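Local atomic coordinates of WbbM protein (PDB entry 6U4B), a protein that is a bifunctional glycosyltransferase that polymerises O-antigen in Klebsiella pneumoniae, with a magnesium ion bound in its glycosyltransferase family 8 region. Residues 406-417 with 556-566; 300-310 with 332-343. One frame throughout, in Å; residues are numbered along the deposited sequence.

Interaction 1: residues 406-417 with 556-566; sequences DSDTVVKADLGE and PKMIHYAGENK. With MG (magnesium ion), chain C.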
loop_
_atom_site.group_PDB
_atom_site.type_symbol
_atom_site.label_atom_id
_atom_site.label_comp_id
_atom_site.label_asym_id
_atom_site.label_seq_id
_atom_site.Cartn_x
_atom_site.Cartn_y
_atom_site.Cartn_z
ATOM N N ASP A 406 -14.819 -7.477 -20.574
ATOM C CA ASP A 406 -14.633 -8.768 -19.922
ATOM C C ASP A 406 -14.055 -8.593 -18.520
ATOM O O ASP A 406 -13.310 -7.648 -18.239
ATOM C CB ASP A 406 -13.700 -9.652 -20.751
ATOM C CG ASP A 406 -14.444 -10.547 -21.721
ATOM O OD1 ASP A 406 -15.667 -10.357 -21.904
ATOM O OD2 ASP A 406 -13.801 -11.451 -22.296
ATOM N N SER A 407 -14.387 -9.532 -17.635
ATOM C CA SER A 407 -13.922 -9.453 -16.257
ATOM C C SER A 407 -12.462 -9.856 -16.104
ATOM O O SER A 407 -11.819 -9.435 -15.135
ATOM C CB SER A 407 -14.794 -10.327 -15.352
ATOM O OG SER A 407 -14.556 -11.703 -15.585
ATOM N N ASP A 408 -11.921 -10.648 -17.026
ATOM C CA ASP A 408 -10.522 -11.073 -16.945
ATOM C C ASP A 408 -9.596 -10.081 -17.644
ATOM O O ASP A 408 -8.743 -10.446 -18.454
ATOM C CB ASP A 408 -10.368 -12.476 -17.520
ATOM C CG ASP A 408 -10.882 -12.584 -18.942
ATOM O OD1 ASP A 408 -11.565 -11.646 -19.407
ATOM O OD2 ASP A 408 -10.596 -13.608 -19.598
ATOM N N THR A 409 -9.772 -8.799 -17.327
ATOM C CA THR A 409 -8.984 -7.730 -17.922
ATOM C C THR A 409 -8.523 -6.767 -16.835
ATOM O O THR A 409 -9.033 -6.770 -15.712
ATOM C CB THR A 409 -9.785 -6.948 -18.974
ATOM O OG1 THR A 409 -10.867 -6.262 -18.330
ATOM C CG2 THR A 409 -10.345 -7.879 -20.048
ATOM N N VAL A 410 -7.540 -5.940 -17.187
ATOM C CA VAL A 410 -7.220 -4.718 -16.461
ATOM C C VAL A 410 -7.002 -3.621 -17.493
ATOM O O VAL A 410 -6.458 -3.875 -18.573
ATOM C CB VAL A 410 -5.978 -4.861 -15.547
ATOM C CG1 VAL A 410 -6.228 -5.868 -14.430
ATOM C CG2 VAL A 410 -4.738 -5.235 -16.349
ATOM N N VAL A 411 -7.441 -2.409 -17.174
ATOM C CA VAL A 411 -7.261 -1.277 -18.074
ATOM C C VAL A 411 -6.003 -0.522 -17.672
ATOM O O VAL A 411 -5.592 -0.519 -16.505
ATOM C CB VAL A 411 -8.491 -0.346 -18.086
ATOM C CG1 VAL A 411 -9.747 -1.140 -18.424
ATOM C CG2 VAL A 411 -8.640 0.366 -16.756
ATOM N N LYS A 412 -5.370 0.106 -18.663
ATOM C CA LYS A 412 -4.222 0.977 -18.443
ATOM C C LYS A 412 -4.526 2.414 -18.839
ATOM O O LYS A 412 -3.598 3.224 -18.966
ATOM C CB LYS A 412 -3.004 0.468 -19.219
ATOM C CG LYS A 412 -2.699 -1.007 -19.010
ATOM C CD LYS A 412 -2.005 -1.253 -17.681
ATOM C CE LYS A 412 -0.609 -0.657 -17.677
ATOM N NZ LYS A 412 0.150 -1.037 -16.457
ATOM N N ALA A 413 -5.798 2.752 -19.041
ATOM C CA ALA A 413 -6.176 4.068 -19.527
ATOM C C ALA A 413 -7.602 4.371 -19.093
ATOM O O ALA A 413 -8.331 3.500 -18.612
ATOM C CB ALA A 413 -6.043 4.160 -21.053
ATOM N N ASP A 414 -7.989 5.631 -19.267
ATOM C CA ASP A 414 -9.345 6.065 -18.962
ATOM C C ASP A 414 -10.324 5.409 -19.930
ATOM O O ASP A 414 -10.226 5.604 -21.146
ATOM C CB ASP A 414 -9.424 7.590 -19.049
ATOM C CG ASP A 414 -10.812 8.132 -18.754
ATOM O OD1 ASP A 414 -11.692 7.362 -18.317
ATOM O OD2 ASP A 414 -11.018 9.347 -18.964
ATOM N N LEU A 415 -11.263 4.622 -19.398
ATOM C CA LEU A 415 -12.282 4.016 -20.247
ATOM C C LEU A 415 -13.193 5.059 -20.879
ATOM O O LEU A 415 -13.889 4.753 -21.850
ATOM C CB LEU A 415 -13.121 3.021 -19.441
ATOM C CG LEU A 415 -12.658 1.564 -19.397
ATOM C CD1 LEU A 415 -13.621 0.730 -18.562
ATOM C CD2 LEU A 415 -12.549 1.000 -20.802
ATOM N N GLY A 416 -13.192 6.287 -20.358
ATOM C CA GLY A 416 -14.063 7.335 -20.862
ATOM C C GLY A 416 -13.792 7.754 -22.290
ATOM O O GLY A 416 -14.706 8.256 -22.956
ATOM N N GLU A 417 -12.562 7.575 -22.775
ATOM C CA GLU A 417 -12.274 7.985 -24.145
ATOM C C GLU A 417 -12.882 7.038 -25.173
ATOM O O GLU A 417 -13.010 7.415 -26.344
ATOM C CB GLU A 417 -10.766 8.123 -24.372
ATOM C CG GLU A 417 -9.920 6.948 -23.912
ATOM C CD GLU A 417 -8.436 7.286 -23.873
ATOM O OE1 GLU A 417 -7.706 6.903 -24.814
ATOM O OE2 GLU A 417 -7.999 7.950 -22.909
ATOM N N PRO A 556 -0.279 -0.971 -24.073
ATOM C CA PRO A 556 -1.688 -1.380 -24.078
ATOM C C PRO A 556 -2.559 -0.386 -23.335
ATOM O O PRO A 556 -2.126 0.272 -22.385
ATOM C CB PRO A 556 -1.674 -2.740 -23.364
ATOM C CG PRO A 556 -0.230 -3.152 -23.314
ATOM C CD PRO A 556 0.548 -1.878 -23.262
ATOM N N LYS A 557 -3.807 -0.273 -23.789
ATOM C CA LYS A 557 -4.816 0.459 -23.040
ATOM C C LYS A 557 -5.747 -0.459 -22.265
ATOM O O LYS A 557 -6.345 -0.021 -21.274
ATOM C CB LYS A 557 -5.620 1.365 -23.978
ATOM C CG LYS A 557 -4.768 2.476 -24.575
ATOM C CD LYS A 557 -5.589 3.520 -25.306
ATOM C CE LYS A 557 -4.713 4.696 -25.717
ATOM N NZ LYS A 557 -5.422 5.647 -26.615
ATOM N N MET A 558 -5.865 -1.719 -22.683
ATOM C CA MET A 558 -6.534 -2.746 -21.896
ATOM C C MET A 558 -5.817 -4.061 -22.147
ATOM O O MET A 558 -5.529 -4.402 -23.297
ATOM C CB MET A 558 -8.024 -2.860 -22.253
ATOM C CG MET A 558 -8.765 -3.972 -21.511
ATOM S SD MET A 558 -8.660 -5.601 -22.292
ATOM C CE MET A 558 -10.112 -5.579 -23.347
ATOM N N ILE A 559 -5.539 -4.790 -21.074
ATOM C CA ILE A 559 -4.858 -6.076 -21.138
ATOM C C ILE A 559 -5.895 -7.163 -20.906
ATOM O O ILE A 559 -6.610 -7.144 -19.899
ATOM C CB ILE A 559 -3.725 -6.157 -20.105
ATOM C CG1 ILE A 559 -2.681 -5.076 -20.388
ATOM C CG2 ILE A 559 -3.102 -7.543 -20.105
ATOM C CD1 ILE A 559 -1.728 -4.819 -19.239
ATOM N N HIS A 560 -5.987 -8.108 -21.836
ATOM C CA HIS A 560 -6.986 -9.167 -21.787
ATOM C C HIS A 560 -6.287 -10.472 -21.423
ATOM O O HIS A 560 -5.514 -11.014 -22.221
ATOM C CB HIS A 560 -7.717 -9.284 -23.123
ATOM C CG HIS A 560 -8.992 -10.062 -23.045
ATOM N ND1 HIS A 560 -9.856 -10.187 -24.113
ATOM C CD2 HIS A 560 -9.553 -10.754 -22.025
ATOM C CE1 HIS A 560 -10.893 -10.921 -23.753
ATOM N NE2 HIS A 560 -10.734 -11.278 -22.491
ATOM N N TYR A 561 -6.571 -10.985 -20.226
ATOM C CA TYR A 561 -5.997 -12.256 -19.805
ATOM C C TYR A 561 -6.848 -13.420 -20.293
ATOM O O TYR A 561 -7.175 -14.329 -19.523
ATOM C CB TYR A 561 -5.839 -12.301 -18.290
ATOM C CG TYR A 561 -4.978 -11.183 -17.765
ATOM C CD1 TYR A 561 -5.549 -10.014 -17.285
ATOM C CD2 TYR A 561 -3.593 -11.278 -17.782
ATOM C CE1 TYR A 561 -4.766 -8.980 -16.817
ATOM C CE2 TYR A 561 -2.801 -10.251 -17.315
ATOM C CZ TYR A 561 -3.395 -9.105 -16.834
ATOM O OH TYR A 561 -2.616 -8.076 -16.367
ATOM N N ALA A 562 -7.199 -13.403 -21.574
ATOM C CA ALA A 562 -8.010 -14.471 -22.134
ATOM C C ALA A 562 -7.197 -15.751 -22.253
ATOM O O ALA A 562 -6.049 -15.741 -22.702
ATOM C CB ALA A 562 -8.561 -14.066 -23.498
ATOM N N GLY A 563 -7.799 -16.858 -21.833
ATOM C CA GLY A 563 -7.166 -18.148 -21.999
ATOM C C GLY A 563 -7.101 -18.980 -20.737
ATOM O O GLY A 563 -7.927 -18.834 -19.831
ATOM N N GLU A 564 -6.097 -19.852 -20.675
ATOM C CA GLU A 564 -5.959 -20.850 -19.623
ATOM C C GLU A 564 -5.121 -20.363 -18.447
ATOM O O GLU A 564 -5.428 -20.689 -17.294
ATOM C CB GLU A 564 -5.347 -22.123 -20.213
ATOM C CG GLU A 564 -4.254 -21.848 -21.245
ATOM C CD GLU A 564 -3.742 -23.108 -21.916
ATOM O OE1 GLU A 564 -3.852 -24.193 -21.309
ATOM O OE2 GLU A 564 -3.233 -23.014 -23.053
ATOM N N ASN A 565 -4.067 -19.592 -18.709
ATOM C CA ASN A 565 -3.130 -19.157 -17.675
ATOM C C ASN A 565 -3.526 -17.761 -17.206
ATOM O O ASN A 565 -3.178 -16.758 -17.836
ATOM C CB ASN A 565 -1.699 -19.188 -18.200
ATOM C CG ASN A 565 -1.241 -20.589 -18.554
ATOM O OD1 ASN A 565 -1.511 -21.544 -17.824
ATOM N ND2 ASN A 565 -0.556 -20.720 -19.684
ATOM N N LYS A 566 -4.244 -17.702 -16.088
ATOM C CA LYS A 566 -4.723 -16.454 -15.509
ATOM C C LYS A 566 -3.728 -15.940 -14.470
ATOM O O LYS A 566 -3.113 -16.736 -13.755
ATOM C CB LYS A 566 -6.087 -16.656 -14.858
ATOM C CG LYS A 566 -6.946 -17.727 -15.518
ATOM C CD LYS A 566 -7.363 -17.350 -16.935
ATOM C CE LYS A 566 -8.292 -16.149 -16.939
ATOM N NZ LYS A 566 -9.122 -16.084 -18.173
HETATM MG MG MG C . -12.093 -12.575 -21.648
#
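Asp406, Asp408 and His560 meet at a magnesium ion. Asp406 OD2 and His560 NE2 each bind the magnesium ion at 2.1 Å. Asp408 turns its carboxylate to the ion, with OD1 at 2.5 Å and OD2 at 2.7 Å. Both carboxylate planes stand steeply to the imidazole, at 79° for Asp406 and 82° for Asp408, and both reach the ring at its edge. The two aspartates form the DXD motif of GT-A glycosyltransferases. His560, on strand 558-560 much later in the chain, supplies the third protein ligand. Its CG lies opposite the backbone N (chi1 -164°), which carries NE2 to the ion.

The second shell fixes these groups. His560 ND1 bonds to Asn526, which sets the rotation of the ring, and Ala562 CB covers one ring face. Asp406 OD1 pairs with Arg389. Lys566 NZ forms a salt bridge with Asp408 OD2 at 3.2 Å, its hydrogen bond weak, and also donates to Tyr561 O.

Behind the metal, strands 409-411 and 558-560 run antiparallel. Val410 and Ile559 form the hydrogen-bonded pair, with Ile559 N to Val410 O at 2.8 Å and nearly straight. Thr409 CG2 touches both His560 CD2 and Met558 SD, meeting the ring obliquely. On the other face, Val410 CG2 lies at the edge of the Tyr561 ring. At the far end the extended Lys557 chain brings NZ to Glu417 OE1 at 3.2 Å.

Strand 527-528 flanks strand 558-560 on its other side. Helix 313-325 packs on Thr409 and Val410, and helix 576-583 covers Val410, Ile559 and Tyr561.

Interaction 2: residues 300-310 with 332-343; sequences SAVPVVISFDD and NYDIVVLENKVS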
loop_
_atom_site.group_PDB
_atom_site.type_symbol
_atom_site.label_atom_id
_atom_site.label_comp_id
_atom_site.label_asym_id
_atom_site.label_seq_id
_atom_site.Cartn_x
_atom_site.Cartn_y
_atom_site.Cartn_z
ATOM N N SER A 300 -24.333 12.655 -16.166
ATOM C CA SER A 300 -23.414 12.281 -17.231
ATOM C C SER A 300 -22.286 11.468 -16.617
ATOM O O SER A 300 -21.647 11.919 -15.661
ATOM C CB SER A 300 -22.855 13.512 -17.950
ATOM O OG SER A 300 -22.020 14.265 -17.089
ATOM N N ALA A 301 -22.046 10.278 -17.161
ATOM C CA ALA A 301 -21.020 9.395 -16.624
ATOM C C ALA A 301 -20.582 8.422 -17.708
ATOM O O ALA A 301 -21.149 8.379 -18.803
ATOM C CB ALA A 301 -21.523 8.638 -15.393
ATOM N N VAL A 302 -19.556 7.643 -17.382
ATOM C CA VAL A 302 -19.066 6.565 -18.235
ATOM C C VAL A 302 -19.683 5.259 -17.746
ATOM O O VAL A 302 -19.234 4.705 -16.731
ATOM C CB VAL A 302 -17.531 6.492 -18.223
ATOM C CG1 VAL A 302 -17.044 5.352 -19.109
ATOM C CG2 VAL A 302 -16.932 7.818 -18.660
ATOM N N PRO A 303 -20.711 4.739 -18.419
ATOM C CA PRO A 303 -21.341 3.486 -17.976
ATOM C C PRO A 303 -20.475 2.295 -18.358
ATOM O O PRO A 303 -20.182 2.076 -19.537
ATOM C CB PRO A 303 -22.682 3.475 -18.725
ATOM C CG PRO A 303 -22.840 4.869 -19.290
ATOM C CD PRO A 303 -21.448 5.352 -19.532
ATOM N N VAL A 304 -20.072 1.519 -17.357
ATOM C CA VAL A 304 -19.207 0.361 -17.545
ATOM C C VAL A 304 -19.943 -0.867 -17.033
ATOM O O VAL A 304 -20.406 -0.887 -15.887
ATOM C CB VAL A 304 -17.860 0.536 -16.822
ATOM C CG1 VAL A 304 -16.996 -0.701 -17.007
ATOM C CG2 VAL A 304 -17.149 1.783 -17.328
ATOM N N VAL A 305 -20.046 -1.889 -17.877
ATOM C CA VAL A 305 -20.800 -3.095 -17.560
ATOM C C VAL A 305 -19.844 -4.277 -17.521
ATOM O O VAL A 305 -19.098 -4.515 -18.479
ATOM C CB VAL A 305 -21.935 -3.333 -18.570
ATOM C CG1 VAL A 305 -22.658 -4.633 -18.253
ATOM C CG2 VAL A 305 -22.897 -2.169 -18.532
ATOM N N ILE A 306 -19.870 -5.009 -16.410
ATOM C CA ILE A 306 -19.033 -6.181 -16.197
ATOM C C ILE A 306 -19.931 -7.327 -15.749
ATOM O O ILE A 306 -20.974 -7.114 -15.126
ATOM C CB ILE A 306 -17.928 -5.913 -15.150
ATOM C CG1 ILE A 306 -17.314 -4.528 -15.355
ATOM C CG2 ILE A 306 -16.849 -6.978 -15.228
ATOM C CD1 ILE A 306 -16.455 -4.061 -14.198
ATOM N N SER A 307 -19.515 -8.550 -16.067
ATOM C CA SER A 307 -20.280 -9.737 -15.713
ATOM C C SER A 307 -19.334 -10.811 -15.201
ATOM O O SER A 307 -18.361 -11.155 -15.879
ATOM C CB SER A 307 -21.078 -10.255 -16.917
ATOM O OG SER A 307 -21.708 -11.489 -16.631
ATOM N N PHE A 308 -19.615 -11.335 -14.010
ATOM C CA PHE A 308 -18.834 -12.445 -13.481
ATOM C C PHE A 308 -19.598 -13.114 -12.349
ATOM O O PHE A 308 -20.539 -12.549 -11.783
ATOM C CB PHE A 308 -17.444 -11.994 -13.001
ATOM C CG PHE A 308 -17.468 -10.843 -12.028
ATOM C CD1 PHE A 308 -17.245 -9.546 -12.463
ATOM C CD2 PHE A 308 -17.684 -11.061 -10.675
ATOM C CE1 PHE A 308 -17.250 -8.487 -11.571
ATOM C CE2 PHE A 308 -17.694 -10.007 -9.778
ATOM C CZ PHE A 308 -17.475 -8.717 -10.226
ATOM N N ASP A 309 -19.179 -14.336 -12.034
ATOM C CA ASP A 309 -19.679 -15.071 -10.887
ATOM C C ASP A 309 -18.706 -14.893 -9.723
ATOM O O ASP A 309 -17.746 -14.118 -9.797
ATOM C CB ASP A 309 -19.899 -16.547 -11.250
ATOM C CG ASP A 309 -18.646 -17.219 -11.789
ATOM O OD1 ASP A 309 -17.542 -16.650 -11.656
ATOM O OD2 ASP A 309 -18.766 -18.326 -12.356
ATOM N N ASP A 310 -18.939 -15.631 -8.637
ATOM C CA ASP A 310 -18.114 -15.449 -7.447
ATOM C C ASP A 310 -16.677 -15.897 -7.686
ATOM O O ASP A 310 -15.738 -15.286 -7.164
ATOM C CB ASP A 310 -18.727 -16.197 -6.264
ATOM C CG ASP A 310 -18.053 -15.856 -4.951
ATOM O OD1 ASP A 310 -17.306 -16.706 -4.423
ATOM O OD2 ASP A 310 -18.251 -14.725 -4.456
ATOM N N ASN A 332 -17.460 11.070 -14.241
ATOM C CA ASN A 332 -18.163 10.130 -13.385
ATOM C C ASN A 332 -18.186 8.761 -14.050
ATOM O O ASN A 332 -18.164 8.650 -15.279
ATOM C CB ASN A 332 -19.589 10.601 -13.098
ATOM C CG ASN A 332 -19.627 11.935 -12.389
ATOM O OD1 ASN A 332 -18.730 12.263 -11.613
ATOM N ND2 ASN A 332 -20.668 12.717 -12.653
ATOM N N TYR A 333 -18.220 7.714 -13.229
ATOM C CA TYR A 333 -18.135 6.344 -13.719
ATOM C C TYR A 333 -19.242 5.518 -13.082
ATOM O O TYR A 333 -19.283 5.362 -11.857
ATOM C CB TYR A 333 -16.755 5.744 -13.431
ATOM C CG TYR A 333 -15.641 6.437 -14.189
ATOM C CD1 TYR A 333 -15.108 5.882 -15.345
ATOM C CD2 TYR A 333 -15.133 7.657 -13.753
ATOM C CE1 TYR A 333 -14.094 6.518 -16.043
ATOM C CE2 TYR A 333 -14.126 8.301 -14.445
ATOM C CZ TYR A 333 -13.607 7.727 -15.586
ATOM O OH TYR A 333 -12.600 8.369 -16.271
ATOM N N ASP A 334 -20.131 4.993 -13.921
ATOM C CA ASP A 334 -21.325 4.254 -13.514
ATOM C C ASP A 334 -21.071 2.781 -13.824
ATOM O O ASP A 334 -21.339 2.309 -14.930
ATOM C CB ASP A 334 -22.554 4.800 -14.250
ATOM C CG ASP A 334 -23.858 4.121 -13.839
ATOM O OD1 ASP A 334 -23.837 3.126 -13.085
ATOM O OD2 ASP A 334 -24.921 4.601 -14.285
ATOM N N ILE A 335 -20.544 2.057 -12.841
ATOM C CA ILE A 335 -20.174 0.658 -13.011
ATOM C C ILE A 335 -21.324 -0.213 -12.531
ATOM O O ILE A 335 -21.826 -0.034 -11.414
ATOM C CB ILE A 335 -18.878 0.324 -12.254
ATOM C CG1 ILE A 335 -17.762 1.298 -12.639
ATOM C CG2 ILE A 335 -18.458 -1.106 -12.542
ATOM C CD1 ILE A 335 -16.433 1.004 -11.973
ATOM N N VAL A 336 -21.746 -1.153 -13.373
ATOM C CA VAL A 336 -22.793 -2.107 -13.028
ATOM C C VAL A 336 -22.253 -3.506 -13.271
ATOM O O VAL A 336 -21.819 -3.822 -14.386
ATOM C CB VAL A 336 -24.081 -1.879 -13.836
ATOM C CG1 VAL A 336 -25.087 -2.980 -13.541
ATOM C CG2 VAL A 336 -24.672 -0.512 -13.522
ATOM N N VAL A 337 -22.283 -4.343 -12.239
ATOM C CA VAL A 337 -21.833 -5.726 -12.334
ATOM C C VAL A 337 -23.053 -6.627 -12.460
ATOM O O VAL A 337 -23.901 -6.669 -11.559
ATOM C CB VAL A 337 -20.978 -6.124 -11.122
ATOM C CG1 VAL A 337 -20.774 -7.632 -11.097
ATOM C CG2 VAL A 337 -19.634 -5.397 -11.154
ATOM N N LEU A 338 -23.148 -7.344 -13.579
ATOM C CA LEU A 338 -24.152 -8.389 -13.745
ATOM C C LEU A 338 -23.633 -9.626 -13.028
ATOM O O LEU A 338 -22.857 -10.402 -13.590
ATOM C CB LEU A 338 -24.407 -8.666 -15.222
ATOM C CG LEU A 338 -24.664 -7.423 -16.077
ATOM C CD1 LEU A 338 -24.857 -7.798 -17.541
ATOM C CD2 LEU A 338 -25.867 -6.670 -15.546
ATOM N N GLU A 339 -24.051 -9.810 -11.779
ATOM C CA GLU A 339 -23.456 -10.806 -10.902
ATOM C C GLU A 339 -24.241 -12.109 -10.943
ATOM O O GLU A 339 -25.474 -12.108 -11.006
ATOM C CB GLU A 339 -23.368 -10.288 -9.464
ATOM C CG GLU A 339 -24.693 -9.868 -8.836
ATOM C CD GLU A 339 -25.369 -10.996 -8.073
ATOM O OE1 GLU A 339 -26.602 -10.933 -7.887
ATOM O OE2 GLU A 339 -24.669 -11.946 -7.661
ATOM N N ASN A 340 -23.515 -13.219 -10.917
ATOM C CA ASN A 340 -24.084 -14.564 -10.883
ATOM C C ASN A 340 -23.684 -15.193 -9.550
ATOM O O ASN A 340 -22.673 -15.893 -9.452
ATOM C CB ASN A 340 -23.604 -15.396 -12.075
ATOM C CG ASN A 340 -24.124 -16.826 -12.041
ATOM O OD1 ASN A 340 -25.104 -17.131 -11.360
ATOM N ND2 ASN A 340 -23.462 -17.711 -12.779
ATOM N N LYS A 341 -24.493 -14.929 -8.520
ATOM C CA LYS A 341 -24.304 -15.499 -7.187
ATOM C C LYS A 341 -22.921 -15.172 -6.625
ATOM O O LYS A 341 -22.240 -16.027 -6.054
ATOM C CB LYS A 341 -24.558 -17.006 -7.196
ATOM C CG LYS A 341 -25.995 -17.369 -7.558
ATOM C CD LYS A 341 -26.180 -18.868 -7.696
ATOM C CE LYS A 341 -27.568 -19.208 -8.222
ATOM N NZ LYS A 341 -28.649 -18.830 -7.266
ATOM N N VAL A 342 -22.504 -13.917 -6.788
ATOM C CA VAL A 342 -21.322 -13.431 -6.093
ATOM C C VAL A 342 -21.647 -13.304 -4.611
ATOM O O VAL A 342 -22.735 -12.845 -4.232
ATOM C CB VAL A 342 -20.856 -12.093 -6.688
ATOM C CG1 VAL A 342 -19.598 -11.600 -5.982
ATOM C CG2 VAL A 342 -20.604 -12.241 -8.178
ATOM N N SER A 343 -20.711 -13.730 -3.765
ATOM C CA SER A 343 -20.957 -13.787 -2.332
ATOM C C SER A 343 -21.231 -12.394 -1.772
ATOM O O SER A 343 -20.829 -11.373 -2.339
ATOM C CB SER A 343 -19.765 -14.411 -1.608
ATOM O OG SER A 343 -18.646 -13.540 -1.632
HETATM O O HOH W 1 -22.401 -13.334 -14.673
HETATM O O HOH W 2 -21.220 -17.784 -8.512
#
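Val337 lies against Phe308 across two neighbouring parallel strands of a beta-alpha-beta unit. Strand 302-309, helix 313-325 and strand 333-340 make up this unit, in the Rossmann-like part of the GT-A fold. The main chains are joined by a ladder of hydrogen bonds from Val302 to Asn340.

Side chains of the two strands mesh on both faces of the sheet. On the face of Val304 and Ile306, Phe308 CG sits between its backbone N and carbonyl carbon (chi1 53°). This turns the ring toward strand 333-340. Val337 CG1 then points onto a ring face, a CH-pi contact 3.9 Å from the centroid and 28° off the normal. Val342 CG2 meets the ring obliquely, 4.0 Å from Phe308 CE2. Back toward the start of the strands, Ile306 CD1 reaches Ile335 CG2 at 3.9 Å. Val302 lies alongside Tyr333, both pointing the same way.

Helix 313-325 packs on this face, with Leu319 and Ile320 touching Ile306. On the other face, Leu338 CD1 leans diagonally against Val305 CG1. Just before the strands, Ala301 CB fits between the CB atoms of Asn332 and Asp334.

Water bridges Ser307 OG to Leu338 O, and another links Asp310 N to Asn340 O. Beyond the strands Asp310 reaches over to Ser343, the N-cap of the next helix. Ser343 N donates to Asp310 OD2 at 2.7 Å, from above the carboxylate plane.

In the fold
Both segments of interaction 2 precede those of interaction 1 in the sequence. The centres of the two contacts lie about 15 Å apart. Both belong to the glycosyltransferase family 8 region. Strand 402-405 joins them: it pairs with strand 302-309 and leads directly into the metal-binding loop of 406-417. Helix 313-325, which connects the strands of interaction 2, also packs on interaction 1. The two touch directly where Tyr333 OH probably bonds to Asp414 OD1, 2.5 Å away, and where Ser407 packs on Phe308. Thus the parallel sheet adjoins the magnesium site, with the Ile306 side chain about 10 Å from the ion.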